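Long-range contact in probable ribose-5-phosphate isomerase B (Mycoplasma genitalium, PDB 6MU0), which probably interconverts ribulose 5-phosphate and ribose 5-phosphate in the non-oxidative stage of the pentose phosphate pathway: residues A[53-65]-A[82-94]. Sequence-based numbering, arbitrary orientation.
Sequences YPDFAFLVADKVK and GVCMAANKVKGVL. With 5RP (ribulose-5-phosphate), chain B.
Ala-57 and Ala-61 pack on Val-83, Ala-86 and Ala-87, where the axes of helices 53-65 and 82-88 approach to 8.5 Å and cross at -45°. The methyls of Ala-57 and Ala-86 meet at CB to CB, 3.7 Å. Beyond the second helix, Val-90 continues the apolar seam. Its CG2 sits tightly against Ala-61 CB (3.5 Å) and lies in the ring plane of Phe-58, at the CD1 edge. Ala-86 CB makes an off-centre CH-pi contact with that ring.

Tyr-53 closes the substrate end. Its CG stands between the backbone N and the carbonyl carbon (chi1 66°), which brings CE1 to 3.3 Å from Gly-82 CA. One ring face meets C2 of ribulose-5-phosphate. Gly-82 N gives a bent hydrogen bond to O1 of this ligand (3.1 Å, 142°).

At the far end, the extended Lys-65 chain runs beside Lys-91 and passes Val-90 CG1 at its CD (3.7 Å). One water bridges the segments there, donating to both Lys-65 O and Lys-91 O.

No direct hydrogen bond joins the segments. The helices, both touching Leu-75 of the central parallel sheet, are therefore held together mainly by apolar packing: alanines and Val-83 let them come close, and Val-90 and the two aromatic rings widen the seam, with Tyr-53 and Gly-82 contributing to the sugar pocket.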
ATOM      1  N   TYR A  53      -3.489 -10.208  10.105  1.00  8.19           N
ATOM      2  CA  TYR A  53      -3.129  -9.097   9.223  1.00  8.53           C
ATOM      3  C   TYR A  53      -2.696  -7.817   9.940  1.00  7.97           C
ATOM      4  O   TYR A  53      -1.827  -7.120   9.395  1.00  8.63           O
ATOM      5  CB  TYR A  53      -4.237  -8.816   8.186  1.00  8.80           C
ATOM      6  CG  TYR A  53      -5.497  -8.319   8.828  1.00  8.97           C
ATOM      7  CD1 TYR A  53      -5.671  -6.970   9.120  1.00  9.14           C
ATOM      8  CD2 TYR A  53      -6.490  -9.211   9.213  1.00  9.38           C
ATOM      9  CE1 TYR A  53      -6.797  -6.526   9.786  1.00  9.17           C
ATOM     10  CE2 TYR A  53      -7.634  -8.774   9.862  1.00  9.91           C
ATOM     11  CZ  TYR A  53      -7.782  -7.429  10.151  1.00  9.53           C
ATOM     12  OH  TYR A  53      -8.903  -6.965  10.813  1.00 10.67           O
ATOM     13  N   PRO A  54      -3.234  -7.424  11.107  1.00  8.47           N
ATOM     14  CA  PRO A  54      -2.762  -6.154  11.687  1.00  8.88           C
ATOM     15  C   PRO A  54      -1.280  -6.146  11.968  1.00  8.87           C
ATOM     16  O   PRO A  54      -0.634  -5.100  11.832  1.00  9.55           O
ATOM     17  CB  PRO A  54      -3.575  -6.015  12.980  1.00  9.65           C
ATOM     18  CG  PRO A  54      -4.803  -6.784  12.712  1.00  9.97           C
ATOM     19  CD  PRO A  54      -4.340  -7.981  11.920  1.00  9.07           C
ATOM     20  N   ASP A  55      -0.715  -7.288  12.361  1.00  9.04           N
ATOM     21  CA  ASP A  55       0.705  -7.318  12.680  1.00  9.53           C
ATOM     22  C   ASP A  55       1.529  -6.878  11.484  1.00 10.02           C
ATOM     23  O   ASP A  55       2.461  -6.075  11.612  1.00 11.06           O
ATOM     24  CB  ASP A  55       1.101  -8.726  13.130  1.00 10.81           C
ATOM     25  CG  ASP A  55       0.454  -9.119  14.452  1.00 12.39           C
ATOM     26  OD1 ASP A  55       0.324  -8.245  15.338  1.00 14.93           O
ATOM     27  OD2 ASP A  55       0.098 -10.303  14.617  1.00 14.55           O
ATOM     28  N   PHE A  56       1.162  -7.357  10.302  1.00  8.95           N
ATOM     29  CA  PHE A  56       1.904  -7.043   9.092  1.00  9.19           C
ATOM     30  C   PHE A  56       1.562  -5.664   8.551  1.00  8.54           C
ATOM     31  O   PHE A  56       2.444  -4.971   8.020  1.00  9.07           O
ATOM     32  CB  PHE A  56       1.685  -8.176   8.094  1.00  9.93           C
ATOM     33  CG  PHE A  56       2.232  -9.474   8.603  1.00 10.96           C
ATOM     34  CD1 PHE A  56       3.599  -9.708   8.559  1.00 13.32           C
ATOM     35  CD2 PHE A  56       1.417 -10.415   9.221  1.00 13.07           C
ATOM     36  CE1 PHE A  56       4.142 -10.869   9.071  1.00 14.96           C
ATOM     37  CE2 PHE A  56       1.959 -11.589   9.734  1.00 15.41           C
ATOM     38  CZ  PHE A  56       3.322 -11.809   9.657  1.00 15.82           C
ATOM     39  N   ALA A  57       0.305  -5.237   8.704  1.00  8.48           N
ATOM     40  CA  ALA A  57      -0.061  -3.882   8.315  1.00  8.05           C
ATOM     41  C   ALA A  57       0.750  -2.861   9.093  1.00  8.24           C
ATOM     42  O   ALA A  57       1.245  -1.887   8.517  1.00  8.61           O
ATOM     43  CB  ALA A  57      -1.554  -3.655   8.540  1.00  8.95           C
ATOM     44  N   PHE A  58       0.920  -3.076  10.399  1.00  8.39           N
ATOM     45  CA  PHE A  58       1.680  -2.107  11.179  1.00  9.48           C
ATOM     46  C   PHE A  58       3.170  -2.145  10.854  1.00  9.27           C
ATOM     47  O   PHE A  58       3.831  -1.104  10.913  1.00 10.46           O
ATOM     48  CB  PHE A  58       1.400  -2.270  12.677  1.00  9.61           C
ATOM     49  CG  PHE A  58      -0.012  -1.910  13.067  1.00  9.94           C
ATOM     50  CD1 PHE A  58      -0.566  -0.702  12.662  1.00 10.71           C
ATOM     51  CD2 PHE A  58      -0.793  -2.779  13.812  1.00 11.02           C
ATOM     52  CE1 PHE A  58      -1.869  -0.358  13.008  1.00 12.01           C
ATOM     53  CE2 PHE A  58      -2.102  -2.441  14.151  1.00 11.53           C
ATOM     54  CZ  PHE A  58      -2.637  -1.236  13.734  1.00 11.56           C
ATOM     55  N   LEU A  59       3.718  -3.311  10.501  1.00  9.89           N
ATOM     56  CA  LEU A  59       5.112  -3.351  10.068  1.00 10.32           C
ATOM     57  C   LEU A  59       5.338  -2.425   8.881  1.00  9.91           C
ATOM     58  O   LEU A  59       6.280  -1.628   8.864  1.00 10.85           O
ATOM     59  CB  LEU A  59       5.517  -4.776   9.700  1.00 12.24           C
ATOM     60  CG  LEU A  59       5.728  -5.757  10.851  1.00 14.70           C
ATOM     61  CD1 LEU A  59       6.102  -7.115  10.282  1.00 17.29           C
ATOM     62  CD2 LEU A  59       6.794  -5.271  11.832  1.00 16.97           C
ATOM     63  N   VAL A  60       4.477  -2.521   7.869  1.00  9.15           N
ATOM     64  CA  VAL A  60       4.616  -1.679   6.684  1.00  9.03           C
ATOM     65  C   VAL A  60       4.321  -0.226   7.022  1.00  8.53           C
ATOM     66  O   VAL A  60       5.075   0.682   6.658  1.00  9.48           O
ATOM     67  CB  VAL A  60       3.687  -2.189   5.566  1.00  9.51           C
ATOM     68  CG1 VAL A  60       3.524  -1.136   4.478  1.00  9.12           C
ATOM     69  CG2 VAL A  60       4.218  -3.479   4.979  1.00  9.49           C
ATOM     70  N   ALA A  61       3.186   0.019   7.681  1.00  8.99           N
ATOM     71  CA  ALA A  61       2.748   1.391   7.898  1.00  9.05           C
ATOM     72  C   ALA A  61       3.706   2.150   8.808  1.00  9.37           C
ATOM     73  O   ALA A  61       3.954   3.343   8.594  1.00  9.92           O
ATOM     74  CB  ALA A  61       1.331   1.401   8.456  1.00 10.27           C
ATOM     75  N   ASP A  62       4.259   1.484   9.826  1.00 10.14           N
ATOM     76  CA  ASP A  62       5.229   2.154  10.683  1.00 11.63           C
ATOM     77  C   ASP A  62       6.488   2.542   9.917  1.00 12.16           C
ATOM     78  O   ASP A  62       7.111   3.556  10.239  1.00 13.88           O
ATOM     79  CB  ASP A  62       5.566   1.292  11.902  1.00 12.62           C
ATOM     80  CG  ASP A  62       4.501   1.358  12.991  1.00 16.24           C
ATOM     81  OD1 ASP A  62       3.755   2.358  13.061  1.00 17.85           O
ATOM     82  OD2 ASP A  62       4.427   0.404  13.795  1.00 18.99           O
ATOM     83  N   LYS A  63       6.878   1.761   8.900  1.00 11.31           N
ATOM     84  CA  LYS A  63       8.004   2.168   8.059  1.00 10.95           C
ATOM     85  C   LYS A  63       7.638   3.376   7.207  1.00 10.36           C
ATOM     86  O   LYS A  63       8.406   4.344   7.117  1.00 11.86           O
ATOM     87  CB  LYS A  63       8.467   1.009   7.172  1.00 12.96           C
ATOM     88  CG  LYS A  63       9.210  -0.087   7.899  1.00 15.25           C
ATOM     89  CD  LYS A  63      10.575   0.385   8.365  1.00 19.19           C
ATOM     90  CE  LYS A  63      11.376  -0.770   8.939  1.00 21.94           C
ATOM     91  NZ  LYS A  63      12.721  -0.328   9.391  1.00 25.38           N
ATOM     92  N   VAL A  64       6.470   3.334   6.555  1.00 10.39           N
ATOM     93  CA  VAL A  64       6.052   4.455   5.719  1.00 10.68           C
ATOM     94  C   VAL A  64       5.965   5.734   6.542  1.00 10.80           C
ATOM     95  O   VAL A  64       6.364   6.808   6.083  1.00 11.45           O
ATOM     96  CB  VAL A  64       4.740   4.116   4.985  1.00 10.74           C
ATOM     97  CG1 VAL A  64       4.191   5.332   4.252  1.00 12.03           C
ATOM     98  CG2 VAL A  64       4.981   2.970   4.020  1.00 11.24           C
ATOM     99  N   LYS A  65       5.486   5.626   7.789  1.00 11.04           N
ATOM    100  CA  LYS A  65       5.377   6.775   8.687  1.00 12.09           C
ATOM    101  C   LYS A  65       6.695   7.533   8.837  1.00 12.41           C
ATOM    102  O   LYS A  65       6.683   8.753   9.027  1.00 13.39           O
ATOM    103  CB  LYS A  65       4.882   6.294  10.055  1.00 12.21           C
ATOM    104  CG  LYS A  65       4.990   7.284  11.209  1.00 13.63           C
ATOM    105  CD  LYS A  65       4.428   6.656  12.480  1.00 15.26           C
ATOM    106  CE  LYS A  65       4.551   7.565  13.688  1.00 18.92           C
ATOM    107  NZ  LYS A  65       3.964   6.918  14.897  1.00 19.90           N
ATOM    108  N   GLY A  82      -8.975  -5.086   6.020  1.00  7.15           N
ATOM    109  CA  GLY A  82      -8.358  -5.067   7.335  1.00  8.19           C
ATOM    110  C   GLY A  82      -7.042  -4.315   7.363  1.00  7.25           C
ATOM    111  O   GLY A  82      -6.805  -3.481   8.245  1.00  7.83           O
ATOM    112  N   VAL A  83      -6.169  -4.598   6.393  1.00  7.50           N
ATOM    113  CA  VAL A  83      -4.896  -3.885   6.330  1.00  7.64           C
ATOM    114  C   VAL A  83      -5.111  -2.403   6.073  1.00  7.60           C
ATOM    115  O   VAL A  83      -4.321  -1.572   6.531  1.00  8.03           O
ATOM    116  CB  VAL A  83      -3.940  -4.505   5.290  1.00  8.11           C
ATOM    117  CG1 VAL A  83      -3.529  -5.914   5.688  1.00  8.43           C
ATOM    118  CG2 VAL A  83      -4.537  -4.463   3.876  1.00  8.41           C
ATOM    119  N   CYS A  84      -6.174  -2.044   5.346  1.00  7.49           N
ATOM    120  CA  CYS A  84      -6.474  -0.636   5.097  1.00  7.73           C
ATOM    121  C   CYS A  84      -6.904   0.070   6.381  1.00  7.53           C
ATOM    122  O   CYS A  84      -6.436   1.179   6.672  1.00  8.28           O
ATOM    123  CB  CYS A  84      -7.540  -0.530   4.005  1.00  8.23           C
ATOM    124  SG  CYS A  84      -8.014   1.121   3.545  1.00 11.75           S
ATOM    125  N   MET A  85      -7.797  -0.556   7.160  1.00  7.91           N
ATOM    126  CA  MET A  85      -8.190   0.010   8.452  0.61  8.15           C
ATOM    127  C   MET A  85      -6.977   0.212   9.341  1.00  8.03           C
ATOM    128  O   MET A  85      -6.787   1.280   9.940  1.00  9.24           O
ATOM    129  CB  MET A  85      -9.136  -0.947   9.180  0.61  9.08           C
ATOM    130  CG  MET A  85     -10.509  -1.129   8.589  0.61  9.50           C
ATOM    131  SD  MET A  85     -11.361  -2.426   9.510  0.61  9.18           S
ATOM    132  CE  MET A  85     -13.023  -2.271   8.855  0.61 10.36           C
ATOM    133  N   ALA A  86      -6.155  -0.829   9.456  1.00  7.89           N
ATOM    134  CA  ALA A  86      -5.000  -0.784  10.343  1.00  8.67           C
ATOM    135  C   ALA A  86      -3.980   0.247   9.878  1.00  8.25           C
ATOM    136  O   ALA A  86      -3.525   1.082  10.670  1.00  8.84           O
ATOM    137  CB  ALA A  86      -4.367  -2.174  10.424  1.00  8.72           C
ATOM    138  N   ALA A  87      -3.617   0.221   8.593  1.00  8.16           N
ATOM    139  CA  ALA A  87      -2.599   1.146   8.107  1.00  8.15           C
ATOM    140  C   ALA A  87      -3.027   2.594   8.298  1.00  8.43           C
ATOM    141  O   ALA A  87      -2.202   3.451   8.629  1.00  8.57           O
ATOM    142  CB  ALA A  87      -2.272   0.858   6.645  1.00  8.74           C
ATOM    143  N   ASN A  88      -4.314   2.889   8.091  1.00  7.88           N
ATOM    144  CA  ASN A  88      -4.790   4.256   8.255  1.00  7.95           C
ATOM    145  C   ASN A  88      -4.765   4.730   9.705  1.00  8.69           C
ATOM    146  O   ASN A  88      -4.846   5.937   9.939  1.00  9.56           O
ATOM    147  CB  ASN A  88      -6.187   4.420   7.644  1.00  8.00           C
ATOM    148  CG  ASN A  88      -6.140   4.673   6.153  1.00  8.24           C
ATOM    149  OD1 ASN A  88      -5.414   5.558   5.692  1.00  8.43           O
ATOM    150  ND2 ASN A  88      -6.911   3.904   5.386  1.00  8.12           N
ATOM    151  N   LYS A  89      -4.625   3.829  10.682  1.00  8.85           N
ATOM    152  CA  LYS A  89      -4.452   4.282  12.056  1.00  9.37           C
ATOM    153  C   LYS A  89      -3.099   4.943  12.280  1.00  9.99           C
ATOM    154  O   LYS A  89      -2.931   5.659  13.270  1.00 11.35           O
ATOM    155  CB  LYS A  89      -4.603   3.121  13.043  1.00  9.33           C
ATOM    156  CG  LYS A  89      -5.957   2.451  13.053  1.00  9.91           C
ATOM    157  CD  LYS A  89      -7.046   3.441  13.407  1.00 10.13           C
ATOM    158  CE  LYS A  89      -8.427   2.805  13.393  1.00 10.62           C
ATOM    159  NZ  LYS A  89      -9.458   3.825  13.734  1.00 10.62           N
ATOM    160  N   VAL A  90      -2.138   4.726  11.391  1.00  9.69           N
ATOM    161  CA  VAL A  90      -0.761   5.153  11.595  1.00  9.80           C
ATOM    162  C   VAL A  90      -0.595   6.595  11.127  1.00 10.01           C
ATOM    163  O   VAL A  90      -1.058   6.972  10.042  1.00  9.99           O
ATOM    164  CB  VAL A  90       0.200   4.196  10.869  1.00  9.64           C
ATOM    165  CG1 VAL A  90       1.641   4.635  11.052  1.00 10.84           C
ATOM    166  CG2 VAL A  90      -0.007   2.775  11.381  1.00 10.77           C
ATOM    167  N   LYS A  91       0.076   7.401  11.950  1.00 10.90           N
ATOM    168  CA  LYS A  91       0.282   8.809  11.637  1.00 12.30           C
ATOM    169  C   LYS A  91       1.027   8.973  10.322  1.00 11.79           C
ATOM    170  O   LYS A  91       2.053   8.328  10.083  1.00 13.40           O
ATOM    171  CB  LYS A  91       1.091   9.466  12.752  1.00 15.03           C
ATOM    172  CG  LYS A  91       0.357   9.551  14.074  1.00 18.60           C
ATOM    173  CD  LYS A  91      -0.805  10.530  14.011  1.00 22.11           C
ATOM    174  CE  LYS A  91      -1.573  10.568  15.326  1.00 24.80           C
ATOM    175  NZ  LYS A  91      -2.233   9.266  15.608  1.00 25.99           N
ATOM    176  N   GLY A  92       0.507   9.852   9.467  1.00 11.46           N
ATOM    177  CA  GLY A  92       1.135  10.145   8.201  1.00 12.25           C
ATOM    178  C   GLY A  92       0.813   9.169   7.096  1.00 10.85           C
ATOM    179  O   GLY A  92       1.221   9.399   5.950  1.00 12.19           O
ATOM    180  N   VAL A  93       0.101   8.096   7.392  1.00  9.83           N
ATOM    181  CA  VAL A  93      -0.228   7.101   6.383  1.00  9.50           C
ATOM    182  C   VAL A  93      -1.575   7.427   5.758  1.00  8.67           C
ATOM    183  O   VAL A  93      -2.529   7.809   6.446  1.00 10.28           O
ATOM    184  CB  VAL A  93      -0.196   5.686   6.989  1.00 10.40           C
ATOM    185  CG1 VAL A  93      -0.769   4.661   6.014  1.00 11.15           C
ATOM    186  CG2 VAL A  93       1.231   5.332   7.364  1.00 12.05           C
ATOM    187  N   LEU A  94      -1.648   7.287   4.439  1.00  8.81           N
ATOM    188  CA  LEU A  94      -2.883   7.425   3.675  1.00  8.51           C
ATOM    189  C   LEU A  94      -3.002   6.138   2.864  1.00  7.83           C
ATOM    190  O   LEU A  94      -2.286   5.951   1.877  1.00  8.24           O
ATOM    191  CB  LEU A  94      -2.812   8.662   2.785  1.00  9.23           C
ATOM    192  CG  LEU A  94      -2.724   9.997   3.534  1.00 11.16           C
ATOM    193  CD1 LEU A  94      -2.398  11.099   2.535  1.00 13.73           C
ATOM    194  CD2 LEU A  94      -4.012  10.300   4.296  1.00 11.95           C
TER
HETATM  195  C2  5RP B 201      -9.203  -8.997   6.428  1.00 11.20           C
HETATM  196  C3  5RP B 201      -9.061 -10.225   5.553  1.00 10.64           C
HETATM  197  C5  5RP B 201      -8.232 -11.394   6.107  1.00  9.19           C
HETATM  198  O13 5RP B 201      -7.277 -11.824   5.157  1.00  8.66           O
HETATM  199  C6  5RP B 201      -9.264 -12.488   6.390  1.00  9.17           C
HETATM  200  O14 5RP B 201     -10.199 -11.987   7.344  1.00  9.32           O
HETATM  201  C7  5RP B 201      -8.629 -13.764   6.897  1.00  9.32           C
HETATM  202  O8  5RP B 201      -9.641 -14.788   6.896  1.00  9.00           O
HETATM  203  P9  5RP B 201      -9.277 -16.254   7.436  1.00  9.02           P
HETATM  204  O12 5RP B 201     -10.546 -17.044   7.284  1.00  9.82           O
HETATM  205  O11 5RP B 201      -8.137 -16.777   6.569  1.00  9.19           O
HETATM  206  O10 5RP B 201      -8.824 -16.116   8.877  1.00  9.67           O
HETATM  207  O4  5RP B 201      -9.610 -10.332   4.476  1.00 10.49           O
HETATM  208  O1  5RP B 201     -10.000  -8.010   5.784  1.00 12.51           O
HETATM  209  O   HOH W   1       4.247  10.275   9.789  1.00 34.75           O